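Local coordinates for protein 5-carboxymethyl-2-hydroxymuconate semialdehyde dehydrogenase (Thermus thermophilus, PDB 2D4E) that probably catalyses the NAD-dependent oxidation of 5-carboxymethyl-2-hydroxymuconate semialdehyde to its carboxylic acid, as a member of the aldehyde dehydrogenase family, at residues C[18-30]-C[48-61]. Numbering follows the deposited sequence.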
loop_
_atom_site.group_PDB
_atom_site.type_symbol
_atom_site.label_atom_id
_atom_site.label_comp_id
_atom_site.label_asym_id
_atom_site.label_seq_id
_atom_site.Cartn_x
_atom_site.Cartn_y
_atom_site.Cartn_z
ATOM N N VAL C 18 -24.301 -40.761 -8.909
ATOM C CA VAL C 18 -24.165 -39.886 -7.749
ATOM C C VAL C 18 -25.365 -40.063 -6.828
ATOM O O VAL C 18 -25.211 -40.244 -5.619
ATOM C CB VAL C 18 -24.075 -38.399 -8.174
ATOM C CG1 VAL C 18 -24.111 -37.496 -6.955
ATOM C CG2 VAL C 18 -22.794 -38.163 -8.969
ATOM N N ARG C 19 -26.558 -40.023 -7.407
ATOM C CA ARG C 19 -27.777 -40.178 -6.626
ATOM C C ARG C 19 -27.734 -41.467 -5.815
ATOM O O ARG C 19 -28.121 -41.498 -4.645
ATOM C CB ARG C 19 -29.004 -40.186 -7.547
ATOM C CG ARG C 19 -30.333 -40.241 -6.800
ATOM C CD ARG C 19 -31.520 -40.366 -7.747
ATOM N NE ARG C 19 -31.805 -39.142 -8.496
ATOM C CZ ARG C 19 -32.343 -38.047 -7.964
ATOM N NH1 ARG C 19 -32.655 -38.010 -6.674
ATOM N NH2 ARG C 19 -32.589 -36.992 -8.730
ATOM N N ARG C 20 -27.248 -42.528 -6.445
ATOM C CA ARG C 20 -27.165 -43.829 -5.801
ATOM C C ARG C 20 -26.138 -43.885 -4.669
ATOM O O ARG C 20 -26.387 -44.499 -3.634
ATOM C CB ARG C 20 -26.872 -44.899 -6.857
ATOM C CG ARG C 20 -26.782 -46.312 -6.324
ATOM C CD ARG C 20 -27.028 -47.338 -7.431
ATOM N NE ARG C 20 -26.315 -47.023 -8.670
ATOM C CZ ARG C 20 -26.909 -46.666 -9.807
ATOM N NH1 ARG C 20 -28.234 -46.575 -9.868
ATOM N NH2 ARG C 20 -26.182 -46.405 -10.890
ATOM N N ARG C 21 -24.987 -43.240 -4.847
ATOM C CA ARG C 21 -23.976 -43.255 -3.795
ATOM C C ARG C 21 -24.432 -42.467 -2.564
ATOM O O ARG C 21 -24.051 -42.789 -1.437
ATOM C CB ARG C 21 -22.640 -42.705 -4.314
ATOM C CG ARG C 21 -21.901 -43.659 -5.257
ATOM C CD ARG C 21 -20.414 -43.314 -5.367
ATOM N NE ARG C 21 -20.165 -42.102 -6.143
ATOM C CZ ARG C 21 -20.150 -42.056 -7.473
ATOM N NH1 ARG C 21 -20.366 -43.160 -8.180
ATOM N NH2 ARG C 21 -19.923 -40.905 -8.094
ATOM N N LEU C 22 -25.255 -41.443 -2.777
ATOM C CA LEU C 22 -25.756 -40.634 -1.670
ATOM C C LEU C 22 -26.682 -41.444 -0.775
ATOM O O LEU C 22 -26.687 -41.278 0.445
ATOM C CB LEU C 22 -26.515 -39.411 -2.187
ATOM C CG LEU C 22 -25.716 -38.285 -2.837
ATOM C CD1 LEU C 22 -26.653 -37.129 -3.133
ATOM C CD2 LEU C 22 -24.593 -37.838 -1.911
ATOM N N LYS C 23 -27.473 -42.317 -1.384
ATOM C CA LYS C 23 -28.404 -43.135 -0.622
ATOM C C LYS C 23 -27.686 -44.298 0.049
ATOM O O LYS C 23 -28.105 -44.784 1.096
ATOM C CB LYS C 23 -29.508 -43.650 -1.547
ATOM C CG LYS C 23 -30.570 -44.485 -0.855
ATOM C CD LYS C 23 -31.810 -44.626 -1.726
ATOM C CE LYS C 23 -32.590 -43.317 -1.793
ATOM N NZ LYS C 23 -33.097 -42.911 -0.444
ATOM N N GLU C 24 -26.590 -44.729 -0.557
ATOM C CA GLU C 24 -25.813 -45.843 -0.039
ATOM C C GLU C 24 -24.820 -45.466 1.060
ATOM O O GLU C 24 -24.656 -46.198 2.036
ATOM C CB GLU C 24 -25.046 -46.510 -1.187
ATOM C CG GLU C 24 -23.969 -47.484 -0.720
ATOM C CD GLU C 24 -22.948 -47.807 -1.803
ATOM O OE1 GLU C 24 -22.348 -46.860 -2.362
ATOM O OE2 GLU C 24 -22.739 -49.009 -2.084
ATOM N N ARG C 25 -24.161 -44.322 0.900
ATOM C CA ARG C 25 -23.145 -43.896 1.853
ATOM C C ARG C 25 -23.478 -42.716 2.763
ATOM O O ARG C 25 -23.692 -41.594 2.299
ATOM C CB ARG C 25 -21.843 -43.594 1.099
ATOM C CG ARG C 25 -21.284 -44.782 0.338
ATOM C CD ARG C 25 -20.970 -45.933 1.293
ATOM N NE ARG C 25 -19.799 -45.657 2.123
ATOM C CZ ARG C 25 -18.546 -45.664 1.672
ATOM N NH1 ARG C 25 -18.300 -45.939 0.396
ATOM N NH2 ARG C 25 -17.540 -45.392 2.496
ATOM N N PRO C 26 -23.522 -42.959 4.083
ATOM C CA PRO C 26 -23.822 -41.880 5.029
ATOM C C PRO C 26 -22.700 -40.846 4.946
ATOM O O PRO C 26 -21.537 -41.207 4.762
ATOM C CB PRO C 26 -23.835 -42.595 6.379
ATOM C CG PRO C 26 -24.249 -44.001 6.020
ATOM C CD PRO C 26 -23.449 -44.261 4.768
ATOM N N ALA C 27 -23.041 -39.567 5.060
ATOM C CA ALA C 27 -22.030 -38.511 5.008
ATOM C C ALA C 27 -21.390 -38.422 6.392
ATOM O O ALA C 27 -22.037 -38.017 7.355
ATOM C CB ALA C 27 -22.680 -37.182 4.630
ATOM N N LEU C 28 -20.120 -38.799 6.493
ATOM C CA LEU C 28 -19.432 -38.793 7.783
ATOM C C LEU C 28 -18.578 -37.564 8.069
ATOM O O LEU C 28 -18.303 -36.751 7.186
ATOM C CB LEU C 28 -18.550 -40.040 7.902
ATOM C CG LEU C 28 -19.242 -41.398 7.730
ATOM C CD1 LEU C 28 -18.206 -42.511 7.739
ATOM C CD2 LEU C 28 -20.253 -41.594 8.841
ATOM N N HIS C 29 -18.165 -37.438 9.325
ATOM C CA HIS C 29 -17.304 -36.343 9.739
ATOM C C HIS C 29 -15.908 -36.713 9.266
ATOM O O HIS C 29 -15.643 -37.865 8.928
ATOM C CB HIS C 29 -17.234 -36.223 11.269
ATOM C CG HIS C 29 -18.563 -36.242 11.954
ATOM N ND1 HIS C 29 -19.527 -35.279 11.745
ATOM C CD2 HIS C 29 -19.075 -37.095 12.875
ATOM C CE1 HIS C 29 -20.575 -35.537 12.510
ATOM N NE2 HIS C 29 -20.325 -36.632 13.205
ATOM N N PHE C 30 -15.022 -35.727 9.226
ATOM C CA PHE C 30 -13.638 -35.979 8.876
ATOM C C PHE C 30 -12.870 -35.346 10.029
ATOM O O PHE C 30 -12.806 -34.121 10.152
ATOM C CB PHE C 30 -13.232 -35.318 7.561
ATOM C CG PHE C 30 -11.888 -35.770 7.074
ATOM C CD1 PHE C 30 -11.742 -37.014 6.464
ATOM C CD2 PHE C 30 -10.753 -34.990 7.291
ATOM C CE1 PHE C 30 -10.486 -37.479 6.079
ATOM C CE2 PHE C 30 -9.488 -35.445 6.909
ATOM C CZ PHE C 30 -9.356 -36.694 6.302
ATOM N N ASP C 48 -34.329 -34.130 -0.838
ATOM C CA ASP C 48 -34.099 -33.689 -2.205
ATOM C C ASP C 48 -35.238 -32.685 -2.372
ATOM O O ASP C 48 -36.397 -33.069 -2.470
ATOM C CB ASP C 48 -34.254 -34.877 -3.163
ATOM C CG ASP C 48 -34.285 -34.465 -4.627
ATOM O OD1 ASP C 48 -34.141 -35.361 -5.487
ATOM O OD2 ASP C 48 -34.464 -33.265 -4.927
ATOM N N PRO C 49 -34.921 -31.381 -2.392
ATOM C CA PRO C 49 -35.931 -30.325 -2.531
ATOM C C PRO C 49 -36.889 -30.445 -3.708
ATOM O O PRO C 49 -37.945 -29.816 -3.715
ATOM C CB PRO C 49 -35.093 -29.049 -2.577
ATOM C CG PRO C 49 -33.797 -29.511 -3.164
ATOM C CD PRO C 49 -33.561 -30.815 -2.463
ATOM N N ALA C 50 -36.535 -31.261 -4.693
ATOM C CA ALA C 50 -37.389 -31.448 -5.858
ATOM C C ALA C 50 -38.518 -32.443 -5.597
ATOM O O ALA C 50 -39.551 -32.397 -6.258
ATOM C CB ALA C 50 -36.559 -31.914 -7.042
ATOM N N THR C 51 -38.333 -33.330 -4.625
ATOM C CA THR C 51 -39.348 -34.344 -4.325
ATOM C C THR C 51 -39.610 -34.542 -2.833
ATOM O O THR C 51 -40.561 -35.227 -2.441
ATOM C CB THR C 51 -38.925 -35.700 -4.884
ATOM O OG1 THR C 51 -37.708 -36.103 -4.245
ATOM C CG2 THR C 51 -38.690 -35.611 -6.390
ATOM N N ASN C 52 -38.759 -33.946 -2.008
ATOM C CA ASN C 52 -38.865 -34.070 -0.565
ATOM C C ASN C 52 -38.665 -35.506 -0.105
ATOM O O ASN C 52 -39.111 -35.894 0.974
ATOM C CB ASN C 52 -40.199 -33.513 -0.064
ATOM C CG ASN C 52 -40.220 -31.992 -0.062
ATOM O OD1 ASN C 52 -39.237 -31.355 0.314
ATOM N ND2 ASN C 52 -41.333 -31.407 -0.481
ATOM N N GLU C 53 -37.987 -36.291 -0.937
ATOM C CA GLU C 53 -37.669 -37.677 -0.609
ATOM C C GLU C 53 -36.300 -37.610 0.057
ATOM O O GLU C 53 -35.533 -36.677 -0.187
ATOM C CB GLU C 53 -37.532 -38.528 -1.871
ATOM C CG GLU C 53 -38.687 -38.469 -2.846
ATOM C CD GLU C 53 -39.816 -39.408 -2.489
ATOM O OE1 GLU C 53 -40.546 -39.827 -3.419
ATOM O OE2 GLU C 53 -39.979 -39.722 -1.287
ATOM N N VAL C 54 -35.979 -38.598 0.880
ATOM C CA VAL C 54 -34.683 -38.619 1.541
ATOM C C VAL C 54 -33.589 -38.986 0.537
ATOM O O VAL C 54 -33.695 -39.995 -0.169
ATOM C CB VAL C 54 -34.673 -39.629 2.709
ATOM C CG1 VAL C 54 -33.268 -39.765 3.271
ATOM C CG2 VAL C 54 -35.622 -39.162 3.804
ATOM N N LEU C 55 -32.552 -38.154 0.465
ATOM C CA LEU C 55 -31.423 -38.379 -0.439
ATOM C C LEU C 55 -30.407 -39.294 0.213
ATOM O O LEU C 55 -29.773 -40.126 -0.443
ATOM C CB LEU C 55 -30.722 -37.061 -0.771
ATOM C CG LEU C 55 -31.207 -36.188 -1.924
ATOM C CD1 LEU C 55 -30.409 -34.888 -1.926
ATOM C CD2 LEU C 55 -31.022 -36.924 -3.247
ATOM N N GLY C 56 -30.251 -39.117 1.516
ATOM C CA GLY C 56 -29.303 -39.903 2.274
ATOM C C GLY C 56 -29.237 -39.353 3.680
ATOM O O GLY C 56 -30.092 -38.554 4.081
ATOM N N VAL C 57 -28.229 -39.771 4.436
ATOM C CA VAL C 57 -28.088 -39.313 5.807
ATOM C C VAL C 57 -26.672 -38.835 6.105
ATOM O O VAL C 57 -25.720 -39.218 5.430
ATOM C CB VAL C 57 -28.470 -40.445 6.803
ATOM C CG1 VAL C 57 -29.881 -40.944 6.503
ATOM C CG2 VAL C 57 -27.476 -41.595 6.704
ATOM N N ALA C 58 -26.543 -37.990 7.122
ATOM C CA ALA C 58 -25.248 -37.470 7.526
ATOM C C ALA C 58 -25.102 -37.654 9.031
ATOM O O ALA C 58 -26.085 -37.559 9.768
ATOM C CB ALA C 58 -25.141 -35.989 7.163
ATOM N N ALA C 59 -23.877 -37.919 9.483
ATOM C CA ALA C 59 -23.608 -38.110 10.908
ATOM C C ALA C 59 -24.047 -36.888 11.716
ATOM O O ALA C 59 -23.775 -35.746 11.336
ATOM C CB ALA C 59 -22.124 -38.377 11.127
ATOM N N ARG C 60 -24.725 -37.130 12.833
ATOM C CA ARG C 60 -25.201 -36.047 13.680
ATOM C C ARG C 60 -24.162 -35.720 14.742
ATOM O O ARG C 60 -24.171 -36.291 15.830
ATOM C CB ARG C 60 -26.526 -36.442 14.336
ATOM C CG ARG C 60 -27.175 -35.337 15.151
ATOM C CD ARG C 60 -28.585 -35.721 15.552
ATOM N NE ARG C 60 -29.217 -34.699 16.380
ATOM C CZ ARG C 60 -30.480 -34.747 16.790
ATOM N NH1 ARG C 60 -31.253 -35.769 16.448
ATOM N NH2 ARG C 60 -30.972 -33.776 17.546
ATOM N N GLY C 61 -23.272 -34.790 14.413
ATOM C CA GLY C 61 -22.210 -34.405 15.329
ATOM C C GLY C 61 -22.630 -33.541 16.501
ATOM O O GLY C 61 -23.548 -32.727 16.395
HETATM O O HOH W 1 -30.268 -40.357 -3.198
HETATM O O HOH W 2 -33.513 -34.561 -7.878
HETATM O O HOH W 3 -26.659 -41.557 2.902
#
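With CG anti to the backbone N in both R19 (chi1 -176°) and D48 (chi1 169°), and the arginine chain bent at chi3, the guanidinium meets the carboxylate edge-on. NH1 of R19 reaches D48 OD1 at 3.3 Å in a straight salt bridge, the two planes 17° apart. A water joins R19 NH2 to the same OD1, while D48 OD2 takes the amide of A50 in an Asx turn. A leucine at D48 would probably leave the R19 guanidinium without its counter-charge and the A50 amide without this acceptor. K23, bent at chi3 and chi4, brings NZ to 3.0 Å from V54 O. A second water donates to both R19 O and L55 O, joining the helix backbone to the strand.

The contact lays the end of helix 12-24 across the hairpin of strands 43-48 and 53-59, in the N-terminal part of the aldehyde dehydrogenase fold; the neighbouring S46, L47 and D113 help bind a sodium ion. L22 CD1 and L55 CD2 meet loosely, 4.4 Å apart, and both side chains touch F203 of helix 203-214. Where the helix has ended, A27 bridges A58: A27 N donates to V57 O at 2.7 Å, and A59 N to A27 O at 2.8 Å. A third water ties L22 O to V57 N. Farther along, A59 CB sits over one face of the H29 ring, 3.6 Å from its centroid, in a CH-pi contact; NE2 is hydrogen-bonded to S38 OG and ND1 to the backbone N of Q226.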